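Local coordinates for acyl-CoA dehydrogenase family protein (PDB 2OKU), which probably acts, as a whole protein, as an FAD-dependent acyl-CoA dehydrogenase, of which this chain is the helical C-terminal domain, at residues A4-R7 with H8-T11. Sequence-based numbering, arbitrary orientation.
Sequences AAIR and HITT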
loop_
_atom_site.group_PDB
_atom_site.type_symbol
_atom_site.label_atom_id
_atom_site.label_comp_id
_atom_site.label_asym_id
_atom_site.label_seq_id
_atom_site.Cartn_x
_atom_site.Cartn_y
_atom_site.Cartn_z
ATOM N N ALA A 4 5.622 22.825 -9.405
ATOM C CA ALA A 4 5.382 23.413 -8.081
ATOM C C ALA A 4 4.680 22.422 -7.164
ATOM O O ALA A 4 5.084 22.239 -6.010
ATOM C CB ALA A 4 4.530 24.715 -8.203
ATOM N N ALA A 5 3.627 21.789 -7.676
ATOM C CA ALA A 5 2.854 20.806 -6.900
ATOM C C ALA A 5 3.711 19.641 -6.429
ATOM O O ALA A 5 3.337 18.909 -5.495
ATOM C CB ALA A 5 1.668 20.266 -7.741
ATOM N N ILE A 6 4.851 19.430 -7.073
ATOM C CA ILE A 6 5.712 18.299 -6.693
ATOM C C ILE A 6 7.113 18.702 -6.195
ATOM O O ILE A 6 7.995 17.881 -6.134
ATOM C CB ILE A 6 5.801 17.169 -7.801
ATOM C CG1 ILE A 6 6.758 17.482 -8.939
ATOM C CG2 ILE A 6 4.424 16.783 -8.349
ATOM C CD1 ILE A 6 7.253 16.163 -9.616
ATOM N N ARG A 7 7.297 19.956 -5.788
ATOM C CA ARG A 7 8.613 20.401 -5.333
ATOM C C ARG A 7 9.190 19.537 -4.198
ATOM O O ARG A 7 10.404 19.298 -4.108
ATOM C CB ARG A 7 8.524 21.857 -4.893
ATOM C CG ARG A 7 9.733 22.590 -5.154
ATOM C CD ARG A 7 9.670 23.978 -4.540
ATOM N NE ARG A 7 10.996 24.577 -4.475
ATOM C CZ ARG A 7 11.500 25.375 -5.418
ATOM N NH1 ARG A 7 10.786 25.697 -6.499
ATOM N NH2 ARG A 7 12.717 25.884 -5.270
ATOM N N HIS A 8 8.310 19.075 -3.315
ATOM C CA HIS A 8 8.707 18.223 -2.182
ATOM C C HIS A 8 9.158 16.823 -2.663
ATOM O O HIS A 8 10.047 16.204 -2.076
ATOM C CB HIS A 8 7.570 18.152 -1.142
ATOM C CG HIS A 8 6.321 17.476 -1.642
ATOM N ND1 HIS A 8 5.689 17.842 -2.810
ATOM C CD2 HIS A 8 5.574 16.480 -1.102
ATOM C CE1 HIS A 8 4.616 17.083 -2.978
ATOM N NE2 HIS A 8 4.529 16.239 -1.962
ATOM N N ILE A 9 8.590 16.366 -3.779
ATOM C CA ILE A 9 9.002 15.122 -4.450
ATOM C C ILE A 9 10.380 15.239 -5.110
ATOM O O ILE A 9 11.272 14.404 -4.862
ATOM C CB ILE A 9 7.950 14.688 -5.531
ATOM C CG1 ILE A 9 6.564 14.538 -4.895
ATOM C CG2 ILE A 9 8.450 13.433 -6.349
ATOM C CD1 ILE A 9 6.442 13.492 -3.782
ATOM N N THR A 10 10.589 16.272 -5.916
ATOM C CA THR A 10 11.870 16.448 -6.554
ATOM C C THR A 10 12.966 16.707 -5.529
ATOM O O THR A 10 14.090 16.223 -5.687
ATOM C CB THR A 10 11.834 17.531 -7.643
ATOM O OG1 THR A 10 11.293 18.741 -7.120
ATOM C CG2 THR A 10 10.967 17.048 -8.802
ATOM N N THR A 11 12.635 17.428 -4.453
ATOM C CA THR A 11 13.622 17.698 -3.410
ATOM C C THR A 11 13.921 16.467 -2.556
ATOM O O THR A 11 15.063 16.273 -2.098
ATOM C CB THR A 11 13.243 18.924 -2.548
ATOM O OG1 THR A 11 13.363 20.090 -3.361
ATOM C CG2 THR A 11 14.192 19.079 -1.339
#
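His-8 turns an edge of its imidazole to the Ala-5 carbonyl oxygen, at the kink where helix 2-5 gives way to helix 7-11 in this all-helical C-terminal domain. Ile-6, at the N-cap position, breaks the helical run, and the first turn of the new helix starts from its carbonyl. The His-8 CG sits between its own backbone N and carbonyl carbon (chi1 65°), which turns the ring toward the preceding residues. Its CE1 lies 3.4 Å from Ala-5 O, which meets the ring at its edge and in plane, while Ile-9 CG1 lies over one face, offset toward the rim. Histidine suits this place because its far nitrogen, NE2, hydrogen-bonds to Asp-88 OD2 of the second subunit, carrying the kink into the dimer interface; an acidic partner would be expected to favour a protonated ring.

Ile-9 is buried, and its CB packs 4.0 Å from Ile-6 CB. The two branched, apolar side chains both rest on helix 58-87, Ile-6 against Ala-65 and Val-69, Ile-9 against Val-69 and Thr-72, so this side of the turn packs against that helix. The Ile-9 N-H makes a weak, bent bond to Ile-6 O.

Thr-10 N completes the helical turn with a straighter bond to that same oxygen, 3.1 Å from Ile-6 O. Its methyl CG2 meets Ile-6 CD1 at 3.9 Å, the side chains crossing at about a right angle. Threonine thus offers a methyl to the isoleucine and, through OG1, a polar group near the backbone.

Thr-11 N bonds to Arg-7 O at 2.9 Å. Threonine suits this position too, since its OG1, held beside its own backbone N, is turned back to the same carbonyl. Both threonine hydroxyls gather there, Thr-10 OG1 and Thr-11 OG1 each standing 3.2 Å from Arg-7 O.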